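Local atomic coordinates of Kit ligand (Mus musculus, PDB entry 2O27), a protein that binds and dimerises the receptor tyrosine kinase KIT as a non-covalent homodimeric cytokine, promoting cell survival, proliferation, hematopoiesis and melanogenesis. Residues Ile26-Val31 / Phe114-Arg119; Leu37-Trp42 / Ile121-Asp126; Asp45-Leu50 / Lys79-Leu84; Thr55-Lys60 / Ser72-Leu77. One frame throughout, in Å; residues are numbered along the deposited sequence.

Interaction 1 (Ile26-Val31 / Phe114-Arg119); sequences ITLNYV and FSIFNR
Ile116 meets Leu28 and Tyr30 with two different branches, in the place where the two-stranded antiparallel sheet of this four-helix-bundle cytokine, the receptor-binding part of the longer Kit ligand, lies against helix 110-124. The strand and the helix segment run at 43° to each other, their axes 11.4 Å apart, so the gap is bridged by side chains alone. Ile26 and Leu28 send CB toward the helix. Tyr30 starts out askew, but with CG anti to its backbone N (chi1 -172°) the ring swings in and offers its edge: Tyr30 CE1 lies 4.2 Å from Ile116 CD1, a methyl close to the ring plane. The other branch of Ile116, CG2, reaches back to Leu28 CD2 at 4.2 Å, the two side chains crossing at a slant. These are light, buried apolar contacts, and neighbours fill in around them: Met46 packs on Ile116, Leu77 on Phe114, and Arg106 of the partner strand makes a cation-pi contact with Tyr30. At the start of both segments, the Phe114 ring meets the end of Ile26, with Phe114 CE1 4.4 Å from Ile26 CD1.

Interaction 2 (Leu37-Trp42 / Ile121-Asp126); sequences LPSHCW and IDAFKD
Trp42 brings the far end of its indole against Ala123, where the loop leading into helix 43-58 of the four-helix bundle meets the last turn of helix 110-124. The benzo part of the ring does the touching: Trp42 CH2 is 3.7 Å from Ala123 CB and Trp42 CZ2 is 4.2 Å from the same methyl, which approaches at a slant. The small alanine side chain is consistent with the close approach of the loop: the CA atoms of Ser39 and Ala123 are 6.4 Å apart. Ser39 completes the contact, its CB 4.4 Å from Ala123 CB. It also covers part of one indole face of Trp42, where Ser39 CA sits 3.4 Å above the plane, toward the rim.

The indole is well fixed. With CG of Trp42 placed between the backbone N and the carbonyl carbon (chi1 54°), the ring folds back over its own loop. Trp42 NE1 donates to Leu37 O at 2.9 Å, in a bond bent to 150° at the hydrogen. The oxygen lies in the ring plane, whereas the donor stands well above the carbonyl plane of Leu37. Trp42 is itself the N-cap of helix 43-58, and next to it Cys41 is held by its disulfide to Cys136. Across the contact the helix is running out, and Ala123 O accepts Asp126 N at 3.1 Å.

Interaction 3 (Asp45-Leu50 / Lys79-Leu84); sequences DMVIQL and KIVDDL
Val47 of helix 43-58 packs against Val81 and Leu84 of helix 70-91, two antiparallel neighbours in the four-helix bundle. The contact between aliphatic groups comes first. One branch of Val47, CG2, does most of the work: it points anti to the backbone N and enters between the two partners on the facing helix. Val47 CG2 lies 3.5 Å from Leu84 CB, tighter than usual for two carbons, and 4.0 Å from Val81 CG1. The two valine side chains lie alongside, pointing opposite ways, while Leu84 meets Val47 at an angle, touching with the root of its side chain rather than with its end.

A second kind of contact joins a methyl to the backbone. Val81 CG1, anti to its own backbone N (chi1 180°), also rests 3.5 Å from the carbonyl O of Val47. One methyl thus touches both the side chain and the main chain of the same residue, and the helices come close here, with the CA atoms of Val47 and Val81 6.7 Å apart.

The backbone hydrogen bonds run within each helix, as in Leu50 N to Met46 O and Leu84 N to Ile80 O. Helix 110-124 closes over the site: Leu84 packs on its Ile121 and Phe124, and Met46 on its Ile116. Since all three touching residues are buried and aliphatic, the pairing here probably rests on shape and the exclusion of water, with no polar bond between the segments to fix their rotation.

Interaction 4 (Thr55-Lys60 / Ser72-Leu77); sequences TTLLDK and SIIDKL
Ser72 O accepts Lys76 N at 2.9 Å, a regular bond of the helix turn that presents Ile74 and Asp75 to Leu57 and Leu58. Ile74 divides its two branches between the leucines. Its longer arm ends in CD1, 3.5 Å from Leu57 CD1, and these two side chains cross at about a right angle. The shorter branch of Ile74, CG2, lies anti to the backbone N and rests against Leu58, 3.8 Å from CD1 and 3.9 Å from CB; here the side chains pass alongside in opposite senses. Leu57 reaches its partner with a chi1 of -134°, away from any staggered position.

In the four-helix bundle this is where helix 43-58 ends and helix 70-91 begins its run back alongside it, so the pair lies near the connection between the two. Leu58 sits over the start of that run. With CG anti to its backbone N (chi1 -176°), Leu58 extends across to Asp75: Leu58 CD1 is 3.9 Å from the backbone N of Asp75, and Leu58 CD2 is 4.0 Å from Asp75 OD2, a van der Waals touch of methyl against carboxylate at the margin of the contact. Leu16 of helix 13-18 packs on Ile74 as well. Just past Leu58 the chain meets the second subunit of the homodimer, where Lys60 NZ makes a salt bridge to Asp23 OD2 of that neighbouring copy.

From the N terminus, strand 26-30 comes first, and interaction 1 closes the longest loop from it, back to helix 110-124. Interaction 2 opens a little later, at 37-42, and closes further along the same helix, so the two cross; Val31 packing on Trp42 joins them. Interactions 3 and 4 both pair helix 43-58 with helix 70-91. Interaction 4 lies within the span of interaction 3, and both fall within the spans of 1 and 2. Helix 110-124 ties the sets together: Phe117 packs on Val81 of interaction 3 and on Leu77 of interaction 4. Interactions 2 and 4 occupy opposite sides of the chain's centre, their centres about 23 Å apart.

Interaction 1 (Ile26-Val31 / Phe114-Arg119)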
loop_
_atom_site.group_PDB
_atom_site.type_symbol
_atom_site.label_atom_id
_atom_site.label_comp_id
_atom_site.label_asym_id
_atom_site.label_seq_id
_atom_site.Cartn_x
_atom_site.Cartn_y
_atom_site.Cartn_z
ATOM N N ILE A 26 8.529 -1.748 2.232
ATOM C CA ILE A 26 9.164 -0.479 1.948
ATOM C C ILE A 26 10.663 -0.666 2.020
ATOM O O ILE A 26 11.204 -1.026 3.065
ATOM C CB ILE A 26 8.742 0.608 2.937
ATOM C CG1 ILE A 26 7.230 0.850 2.837
ATOM C CG2 ILE A 26 9.548 1.882 2.667
ATOM C CD1 ILE A 26 6.686 1.646 3.971
ATOM N N THR A 27 11.315 -0.416 0.894
ATOM C CA THR A 27 12.758 -0.555 0.770
ATOM C C THR A 27 13.559 0.567 1.416
ATOM O O THR A 27 13.325 1.741 1.150
ATOM C CB THR A 27 13.159 -0.653 -0.715
ATOM O OG1 THR A 27 12.573 -1.833 -1.275
ATOM C CG2 THR A 27 14.679 -0.757 -0.859
ATOM N N LEU A 28 14.527 0.179 2.243
ATOM C CA LEU A 28 15.406 1.109 2.953
ATOM C C LEU A 28 16.843 0.552 3.025
ATOM O O LEU A 28 17.055 -0.627 3.353
ATOM C CB LEU A 28 14.865 1.329 4.371
ATOM C CG LEU A 28 15.672 2.145 5.384
ATOM C CD1 LEU A 28 15.764 3.626 4.965
ATOM C CD2 LEU A 28 15.008 2.013 6.748
ATOM N N ASN A 29 17.820 1.377 2.672
ATOM C CA ASN A 29 19.220 0.972 2.758
ATOM C C ASN A 29 19.509 1.279 4.219
ATOM O O ASN A 29 19.741 2.425 4.613
ATOM C CB ASN A 29 20.078 1.806 1.806
ATOM C CG ASN A 29 19.626 1.656 0.366
ATOM O OD1 ASN A 29 19.335 0.546 -0.090
ATOM N ND2 ASN A 29 19.557 2.758 -0.351
ATOM N N TYR A 30 19.414 0.230 5.017
ATOM C CA TYR A 30 19.563 0.287 6.454
ATOM C C TYR A 30 21.029 0.426 6.836
ATOM O O TYR A 30 21.882 -0.296 6.312
ATOM C CB TYR A 30 18.949 -0.988 7.042
ATOM C CG TYR A 30 18.834 -1.016 8.552
ATOM C CD1 TYR A 30 17.797 -0.351 9.209
ATOM C CD2 TYR A 30 19.765 -1.720 9.326
ATOM C CE1 TYR A 30 17.687 -0.390 10.603
ATOM C CE2 TYR A 30 19.663 -1.768 10.711
ATOM C CZ TYR A 30 18.625 -1.101 11.341
ATOM O OH TYR A 30 18.522 -1.160 12.701
ATOM N N VAL A 31 21.315 1.371 7.728
ATOM C CA VAL A 31 22.677 1.613 8.200
ATOM C C VAL A 31 22.921 0.747 9.440
ATOM O O VAL A 31 22.430 1.044 10.525
ATOM C CB VAL A 31 22.883 3.115 8.558
ATOM C CG1 VAL A 31 24.244 3.326 9.213
ATOM C CG2 VAL A 31 22.753 3.978 7.289
ATOM N N PHE A 114 8.413 2.945 9.739
ATOM C CA PHE A 114 8.133 4.139 10.498
ATOM C C PHE A 114 8.570 4.076 11.953
ATOM O O PHE A 114 8.556 5.094 12.654
ATOM C CB PHE A 114 6.661 4.508 10.343
ATOM C CG PHE A 114 6.341 5.083 8.979
ATOM C CD1 PHE A 114 5.679 4.328 8.023
ATOM C CD2 PHE A 114 6.784 6.372 8.632
ATOM C CE1 PHE A 114 5.466 4.844 6.730
ATOM C CE2 PHE A 114 6.578 6.881 7.351
ATOM C CZ PHE A 114 5.924 6.121 6.401
ATOM N N SER A 115 8.962 2.878 12.387
ATOM C CA SER A 115 9.490 2.673 13.731
ATOM C C SER A 115 10.943 3.149 13.667
ATOM O O SER A 115 11.432 3.786 14.591
ATOM C CB SER A 115 9.448 1.190 14.101
ATOM O OG SER A 115 10.150 0.950 15.310
ATOM N N ILE A 116 11.619 2.823 12.562
ATOM C CA ILE A 116 12.999 3.226 12.318
ATOM C C ILE A 116 13.049 4.739 12.190
ATOM O O ILE A 116 14.000 5.380 12.634
ATOM C CB ILE A 116 13.553 2.648 10.986
ATOM C CG1 ILE A 116 13.426 1.123 10.976
ATOM C CG2 ILE A 116 14.973 3.091 10.778
ATOM C CD1 ILE A 116 13.892 0.455 12.251
ATOM N N PHE A 117 12.020 5.282 11.545
ATOM C CA PHE A 117 11.885 6.713 11.313
ATOM C C PHE A 117 11.726 7.438 12.653
ATOM O O PHE A 117 12.428 8.415 12.930
ATOM C CB PHE A 117 10.666 6.959 10.405
ATOM C CG PHE A 117 10.315 8.405 10.228
ATOM C CD1 PHE A 117 10.709 9.102 9.090
ATOM C CD2 PHE A 117 9.616 9.080 11.216
ATOM C CE1 PHE A 117 10.412 10.448 8.952
ATOM C CE2 PHE A 117 9.319 10.430 11.081
ATOM C CZ PHE A 117 9.719 11.116 9.947
ATOM N N ASN A 118 10.800 6.957 13.478
ATOM C CA ASN A 118 10.559 7.553 14.792
ATOM C C ASN A 118 11.790 7.468 15.667
ATOM O O ASN A 118 12.110 8.411 16.391
ATOM C CB ASN A 118 9.402 6.861 15.493
ATOM C CG ASN A 118 8.073 7.390 15.048
ATOM O OD1 ASN A 118 7.038 6.783 15.293
ATOM N ND2 ASN A 118 8.089 8.548 14.400
ATOM N N ARG A 119 12.487 6.341 15.599
ATOM C CA ARG A 119 13.694 6.196 16.393
ATOM C C ARG A 119 14.804 7.119 15.892
ATOM O O ARG A 119 15.589 7.605 16.693
ATOM C CB ARG A 119 14.147 4.731 16.419
ATOM C CG ARG A 119 13.248 3.870 17.315
ATOM C CD ARG A 119 13.656 2.399 17.392
ATOM N NE ARG A 119 13.088 1.584 16.319
ATOM C CZ ARG A 119 12.962 0.259 16.371
ATOM N NH1 ARG A 119 13.358 -0.408 17.449
ATOM N NH2 ARG A 119 12.440 -0.402 15.345
#

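Interaction 2 (Leu37-Trp42 / Ile121-Asp126)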
loop_
_atom_site.group_PDB
_atom_site.type_symbol
_atom_site.label_atom_id
_atom_site.label_comp_id
_atom_site.label_asym_id
_atom_site.label_seq_id
_atom_site.Cartn_x
_atom_site.Cartn_y
_atom_site.Cartn_z
ATOM N N LEU A 37 24.946 1.192 18.027
ATOM C CA LEU A 37 25.967 2.227 17.960
ATOM C C LEU A 37 25.526 3.590 18.449
ATOM O O LEU A 37 24.342 3.931 18.435
ATOM C CB LEU A 37 26.464 2.347 16.525
ATOM C CG LEU A 37 27.932 2.161 16.154
ATOM C CD1 LEU A 37 28.631 1.133 17.041
ATOM C CD2 LEU A 37 27.970 1.745 14.683
ATOM N N PRO A 38 26.481 4.382 18.946
ATOM C CA PRO A 38 26.059 5.705 19.400
ATOM C C PRO A 38 25.596 6.540 18.192
ATOM O O PRO A 38 26.206 6.522 17.117
ATOM C CB PRO A 38 27.310 6.256 20.100
ATOM C CG PRO A 38 28.446 5.351 19.624
ATOM C CD PRO A 38 27.799 4.028 19.495
ATOM N N SER A 39 24.494 7.248 18.398
ATOM C CA SER A 39 23.845 8.084 17.394
ATOM C C SER A 39 24.727 8.851 16.403
ATOM O O SER A 39 24.492 8.783 15.189
ATOM C CB SER A 39 22.879 9.038 18.107
ATOM O OG SER A 39 22.898 10.317 17.526
ATOM N N HIS A 40 25.747 9.551 16.891
ATOM C CA HIS A 40 26.611 10.327 15.992
ATOM C C HIS A 40 27.279 9.450 14.939
ATOM O O HIS A 40 27.855 9.957 13.976
ATOM C CB HIS A 40 27.712 11.051 16.769
ATOM C CG HIS A 40 28.843 10.158 17.167
ATOM N ND1 HIS A 40 28.860 9.463 18.354
ATOM C CD2 HIS A 40 29.959 9.784 16.497
ATOM C CE1 HIS A 40 29.935 8.696 18.399
ATOM N NE2 HIS A 40 30.620 8.871 17.283
ATOM N N CYS A 41 27.227 8.136 15.140
ATOM C CA CYS A 41 27.832 7.200 14.194
ATOM C C CYS A 41 26.927 6.897 13.006
ATOM O O CYS A 41 27.407 6.574 11.925
ATOM C CB CYS A 41 28.137 5.863 14.870
ATOM S SG CYS A 41 29.399 5.890 16.185
ATOM N N TRP A 42 25.617 7.006 13.198
ATOM C CA TRP A 42 24.709 6.637 12.127
ATOM C C TRP A 42 23.607 7.613 11.713
ATOM O O TRP A 42 23.052 7.467 10.632
ATOM C CB TRP A 42 24.064 5.287 12.487
ATOM C CG TRP A 42 23.396 5.273 13.834
ATOM C CD1 TRP A 42 23.941 4.856 15.026
ATOM C CD2 TRP A 42 22.047 5.687 14.134
ATOM N NE1 TRP A 42 23.018 4.984 16.040
ATOM C CE2 TRP A 42 21.849 5.491 15.525
ATOM C CE3 TRP A 42 20.995 6.206 13.365
ATOM C CZ2 TRP A 42 20.634 5.792 16.160
ATOM C CZ3 TRP A 42 19.782 6.504 13.996
ATOM C CH2 TRP A 42 19.617 6.294 15.385
ATOM N N ILE A 121 14.300 10.050 14.412
ATOM C CA ILE A 121 13.849 11.362 14.827
ATOM C C ILE A 121 14.189 11.599 16.291
ATOM O O ILE A 121 14.709 12.653 16.650
ATOM C CB ILE A 121 12.341 11.492 14.637
ATOM C CG1 ILE A 121 12.019 11.439 13.142
ATOM C CG2 ILE A 121 11.839 12.771 15.294
ATOM C CD1 ILE A 121 12.713 12.516 12.313
ATOM N N ASP A 122 13.896 10.612 17.130
ATOM C CA ASP A 122 14.177 10.736 18.551
ATOM C C ASP A 122 15.659 10.920 18.794
ATOM O O ASP A 122 16.055 11.762 19.593
ATOM C CB ASP A 122 13.659 9.517 19.315
ATOM C CG ASP A 122 12.145 9.470 19.360
ATOM O OD1 ASP A 122 11.523 10.544 19.225
ATOM O OD2 ASP A 122 11.577 8.373 19.541
ATOM N N ALA A 123 16.474 10.143 18.090
ATOM C CA ALA A 123 17.915 10.237 18.226
ATOM C C ALA A 123 18.361 11.657 17.890
ATOM O O ALA A 123 19.264 12.207 18.518
ATOM C CB ALA A 123 18.584 9.247 17.301
ATOM N N PHE A 124 17.723 12.242 16.884
ATOM C CA PHE A 124 18.037 13.600 16.471
ATOM C C PHE A 124 17.699 14.520 17.621
ATOM O O PHE A 124 18.399 15.487 17.872
ATOM C CB PHE A 124 17.208 13.993 15.250
ATOM C CG PHE A 124 17.463 15.391 14.773
ATOM C CD1 PHE A 124 18.626 15.702 14.075
ATOM C CD2 PHE A 124 16.539 16.404 15.021
ATOM C CE1 PHE A 124 18.866 16.999 13.629
ATOM C CE2 PHE A 124 16.765 17.705 14.582
ATOM C CZ PHE A 124 17.930 18.005 13.885
ATOM N N LYS A 125 16.622 14.204 18.330
ATOM C CA LYS A 125 16.175 15.020 19.450
ATOM C C LYS A 125 17.077 14.948 20.677
ATOM O O LYS A 125 16.758 15.528 21.712
ATOM C CB LYS A 125 14.753 14.630 19.861
ATOM C CG LYS A 125 13.702 14.781 18.770
ATOM C CD LYS A 125 12.297 14.766 19.362
ATOM C CE LYS A 125 12.054 13.513 20.199
ATOM N NZ LYS A 125 10.752 13.550 20.930
ATOM N N ASP A 126 18.198 14.243 20.577
ATOM C CA ASP A 126 19.098 14.124 21.722
ATOM C C ASP A 126 20.535 14.012 21.251
ATOM O O ASP A 126 21.397 13.486 21.953
ATOM C CB ASP A 126 18.734 12.891 22.551
ATOM C CG ASP A 126 17.261 12.846 22.916
ATOM O OD1 ASP A 126 16.771 13.803 23.557
ATOM O OD2 ASP A 126 16.593 11.850 22.563
#

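Interaction 3 (Asp45-Leu50 / Lys79-Leu84)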
loop_
_atom_site.group_PDB
_atom_site.type_symbol
_atom_site.label_atom_id
_atom_site.label_comp_id
_atom_site.label_asym_id
_atom_site.label_seq_id
_atom_site.Cartn_x
_atom_site.Cartn_y
_atom_site.Cartn_z
ATOM N N ASP A 45 23.747 9.440 8.067
ATOM C CA ASP A 45 23.519 8.506 6.991
ATOM C C ASP A 45 22.073 8.022 6.999
ATOM O O ASP A 45 21.447 7.959 5.955
ATOM C CB ASP A 45 24.457 7.306 7.102
ATOM C CG ASP A 45 25.890 7.658 6.765
ATOM O OD1 ASP A 45 26.101 8.453 5.842
ATOM O OD2 ASP A 45 26.813 7.133 7.406
ATOM N N MET A 46 21.547 7.700 8.177
ATOM C CA MET A 46 20.178 7.203 8.265
ATOM C C MET A 46 19.132 8.218 7.817
ATOM O O MET A 46 18.122 7.858 7.205
ATOM C CB MET A 46 19.853 6.748 9.687
ATOM C CG MET A 46 20.026 5.234 9.897
ATOM S SD MET A 46 18.964 4.217 8.806
ATOM C CE MET A 46 17.392 4.890 9.184
ATOM N N VAL A 47 19.377 9.482 8.146
ATOM C CA VAL A 47 18.459 10.535 7.770
ATOM C C VAL A 47 18.507 10.650 6.237
ATOM O O VAL A 47 17.486 10.867 5.590
ATOM C CB VAL A 47 18.845 11.859 8.486
ATOM C CG1 VAL A 47 19.930 12.595 7.732
ATOM C CG2 VAL A 47 17.621 12.688 8.707
ATOM N N ILE A 48 19.683 10.466 5.656
ATOM C CA ILE A 48 19.807 10.540 4.207
ATOM C C ILE A 48 19.043 9.360 3.582
ATOM O O ILE A 48 18.318 9.541 2.599
ATOM C CB ILE A 48 21.306 10.536 3.771
ATOM C CG1 ILE A 48 21.917 11.922 4.015
ATOM C CG2 ILE A 48 21.446 10.162 2.312
ATOM C CD1 ILE A 48 23.460 11.996 3.734
ATOM N N GLN A 49 19.179 8.169 4.172
ATOM C CA GLN A 49 18.497 6.966 3.674
ATOM C C GLN A 49 16.966 7.069 3.800
ATOM O O GLN A 49 16.231 6.621 2.934
ATOM C CB GLN A 49 18.990 5.721 4.427
ATOM C CG GLN A 49 20.433 5.327 4.153
ATOM C CD GLN A 49 20.788 5.342 2.662
ATOM O OE1 GLN A 49 20.013 4.897 1.815
ATOM N NE2 GLN A 49 21.968 5.854 2.344
ATOM N N LEU A 50 16.484 7.655 4.885
ATOM C CA LEU A 50 15.054 7.778 5.056
ATOM C C LEU A 50 14.528 8.706 3.974
ATOM O O LEU A 50 13.490 8.438 3.383
ATOM C CB LEU A 50 14.723 8.320 6.448
ATOM C CG LEU A 50 14.969 7.272 7.534
ATOM C CD1 LEU A 50 14.932 7.919 8.945
ATOM C CD2 LEU A 50 13.911 6.152 7.390
ATOM N N LYS A 79 9.513 16.512 3.979
ATOM C CA LYS A 79 10.024 17.863 4.181
ATOM C C LYS A 79 10.722 17.975 5.548
ATOM O O LYS A 79 11.752 18.645 5.663
ATOM C CB LYS A 79 8.888 18.885 4.075
ATOM C CG LYS A 79 8.270 18.955 2.689
ATOM C CD LYS A 79 7.342 20.137 2.548
ATOM C CE LYS A 79 6.916 20.318 1.106
ATOM N NZ LYS A 79 6.047 21.515 0.944
ATOM N N ILE A 80 10.163 17.307 6.561
ATOM C CA ILE A 80 10.736 17.318 7.913
ATOM C C ILE A 80 12.133 16.726 7.810
ATOM O O ILE A 80 13.083 17.219 8.405
ATOM C CB ILE A 80 9.936 16.436 8.903
ATOM C CG1 ILE A 80 8.500 16.949 9.047
ATOM C CG2 ILE A 80 10.653 16.385 10.256
ATOM C CD1 ILE A 80 8.357 18.248 9.804
ATOM N N VAL A 81 12.250 15.657 7.040
ATOM C CA VAL A 81 13.527 14.997 6.857
ATOM C C VAL A 81 14.467 15.859 6.030
ATOM O O VAL A 81 15.673 15.835 6.251
ATOM C CB VAL A 81 13.327 13.627 6.210
ATOM C CG1 VAL A 81 14.662 12.922 5.999
ATOM C CG2 VAL A 81 12.454 12.796 7.116
ATOM N N ASP A 82 13.933 16.631 5.078
ATOM C CA ASP A 82 14.814 17.506 4.304
ATOM C C ASP A 82 15.456 18.477 5.278
ATOM O O ASP A 82 16.653 18.766 5.185
ATOM C CB ASP A 82 14.066 18.288 3.221
ATOM C CG ASP A 82 13.666 17.419 2.032
ATOM O OD1 ASP A 82 14.246 16.337 1.840
ATOM O OD2 ASP A 82 12.766 17.837 1.269
ATOM N N ASP A 83 14.672 18.997 6.216
ATOM C CA ASP A 83 15.257 19.902 7.199
ATOM C C ASP A 83 16.275 19.141 8.041
ATOM O O ASP A 83 17.322 19.683 8.372
ATOM C CB ASP A 83 14.195 20.516 8.106
ATOM C CG ASP A 83 13.333 21.523 7.381
ATOM O OD1 ASP A 83 13.810 22.139 6.405
ATOM O OD2 ASP A 83 12.181 21.709 7.788
ATOM N N LEU A 84 15.986 17.884 8.371
ATOM C CA LEU A 84 16.931 17.101 9.164
ATOM C C LEU A 84 18.214 16.813 8.388
ATOM O O LEU A 84 19.302 16.828 8.971
ATOM C CB LEU A 84 16.307 15.788 9.649
ATOM C CG LEU A 84 15.163 15.948 10.657
ATOM C CD1 LEU A 84 14.666 14.572 11.110
ATOM C CD2 LEU A 84 15.655 16.742 11.859
#

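Interaction 4 (Thr55-Lys60 / Ser72-Leu77)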
loop_
_atom_site.group_PDB
_atom_site.type_symbol
_atom_site.label_atom_id
_atom_site.label_comp_id
_atom_site.label_asym_id
_atom_site.label_seq_id
_atom_site.Cartn_x
_atom_site.Cartn_y
_atom_site.Cartn_z
ATOM N N THR A 55 11.197 9.554 -0.707
ATOM C CA THR A 55 11.073 10.013 -2.085
ATOM C C THR A 55 10.436 8.914 -2.936
ATOM O O THR A 55 9.458 9.148 -3.642
ATOM C CB THR A 55 12.451 10.369 -2.674
ATOM O OG1 THR A 55 12.893 11.599 -2.098
ATOM C CG2 THR A 55 12.384 10.518 -4.195
ATOM N N THR A 56 11.012 7.718 -2.859
ATOM C CA THR A 56 10.522 6.567 -3.597
ATOM C C THR A 56 9.076 6.234 -3.207
ATOM O O THR A 56 8.239 5.976 -4.075
ATOM C CB THR A 56 11.456 5.347 -3.336
ATOM O OG1 THR A 56 12.698 5.536 -4.037
ATOM C CG2 THR A 56 10.809 4.052 -3.775
ATOM N N LEU A 57 8.779 6.257 -1.902
ATOM C CA LEU A 57 7.434 5.950 -1.406
ATOM C C LEU A 57 6.387 6.931 -1.945
ATOM O O LEU A 57 5.323 6.515 -2.411
ATOM C CB LEU A 57 7.382 6.004 0.128
ATOM C CG LEU A 57 6.696 4.925 0.987
ATOM C CD1 LEU A 57 6.006 5.638 2.168
ATOM C CD2 LEU A 57 5.691 4.076 0.204
ATOM N N LEU A 58 6.691 8.227 -1.856
ATOM C CA LEU A 58 5.782 9.277 -2.309
ATOM C C LEU A 58 5.318 9.105 -3.762
ATOM O O LEU A 58 4.146 9.285 -4.077
ATOM C CB LEU A 58 6.435 10.658 -2.165
ATOM C CG LEU A 58 5.487 11.819 -2.528
ATOM C CD1 LEU A 58 4.385 11.914 -1.487
ATOM C CD2 LEU A 58 6.266 13.142 -2.604
ATOM N N ASP A 59 6.252 8.758 -4.630
ATOM C CA ASP A 59 5.969 8.572 -6.043
ATOM C C ASP A 59 4.997 7.410 -6.286
ATOM O O ASP A 59 4.584 7.156 -7.416
ATOM C CB ASP A 59 7.290 8.347 -6.771
ATOM C CG ASP A 59 7.104 7.946 -8.221
ATOM O OD1 ASP A 59 7.348 6.771 -8.551
ATOM O OD2 ASP A 59 6.718 8.810 -9.028
ATOM N N LYS A 60 4.610 6.716 -5.219
ATOM C CA LYS A 60 3.692 5.608 -5.391
ATOM C C LYS A 60 2.239 6.013 -5.166
ATOM O O LYS A 60 1.349 5.219 -5.361
ATOM C CB LYS A 60 4.077 4.442 -4.472
ATOM C CG LYS A 60 5.165 3.533 -5.056
ATOM C CD LYS A 60 6.494 4.239 -5.220
ATOM C CE LYS A 60 7.397 3.565 -6.274
ATOM N NZ LYS A 60 7.498 2.111 -6.080
ATOM N N SER A 72 -0.146 13.354 1.101
ATOM C CA SER A 72 0.094 14.537 1.936
ATOM C C SER A 72 0.947 14.268 3.181
ATOM O O SER A 72 1.897 15.000 3.448
ATOM C CB SER A 72 -1.243 15.163 2.353
ATOM O OG SER A 72 -2.105 14.199 2.938
ATOM N N ILE A 73 0.594 13.234 3.945
ATOM C CA ILE A 73 1.342 12.883 5.149
ATOM C C ILE A 73 2.804 12.551 4.801
ATOM O O ILE A 73 3.738 13.057 5.411
ATOM C CB ILE A 73 0.720 11.644 5.864
ATOM C CG1 ILE A 73 -0.772 11.862 6.143
ATOM C CG2 ILE A 73 1.438 11.398 7.180
ATOM C CD1 ILE A 73 -1.498 10.566 6.599
ATOM N N ILE A 74 2.996 11.688 3.817
ATOM C CA ILE A 74 4.339 11.301 3.408
ATOM C C ILE A 74 5.134 12.525 2.939
ATOM O O ILE A 74 6.328 12.677 3.251
ATOM C CB ILE A 74 4.278 10.272 2.248
ATOM C CG1 ILE A 74 3.719 8.945 2.761
ATOM C CG2 ILE A 74 5.661 10.096 1.610
ATOM C CD1 ILE A 74 3.362 7.936 1.637
ATOM N N ASP A 75 4.479 13.379 2.156
ATOM C CA ASP A 75 5.133 14.574 1.642
ATOM C C ASP A 75 5.582 15.458 2.811
ATOM O O ASP A 75 6.658 16.044 2.776
ATOM C CB ASP A 75 4.179 15.369 0.730
ATOM C CG ASP A 75 4.834 16.625 0.155
ATOM O OD1 ASP A 75 4.289 17.711 0.367
ATOM O OD2 ASP A 75 5.887 16.529 -0.504
ATOM N N LYS A 76 4.739 15.559 3.832
ATOM C CA LYS A 76 5.048 16.354 5.012
ATOM C C LYS A 76 6.245 15.743 5.737
ATOM O O LYS A 76 7.149 16.458 6.159
ATOM C CB LYS A 76 3.839 16.393 5.949
ATOM C CG LYS A 76 4.137 16.922 7.349
ATOM C CD LYS A 76 4.444 18.412 7.353
ATOM C CE LYS A 76 4.831 18.893 8.749
ATOM N NZ LYS A 76 3.807 18.538 9.772
ATOM N N LEU A 77 6.245 14.416 5.869
ATOM C CA LEU A 77 7.338 13.705 6.531
ATOM C C LEU A 77 8.639 13.868 5.754
ATOM O O LEU A 77 9.713 13.909 6.338
ATOM C CB LEU A 77 6.994 12.215 6.684
ATOM C CG LEU A 77 5.914 11.877 7.714
ATOM C CD1 LEU A 77 5.679 10.379 7.786
ATOM C CD2 LEU A 77 6.362 12.371 9.069
#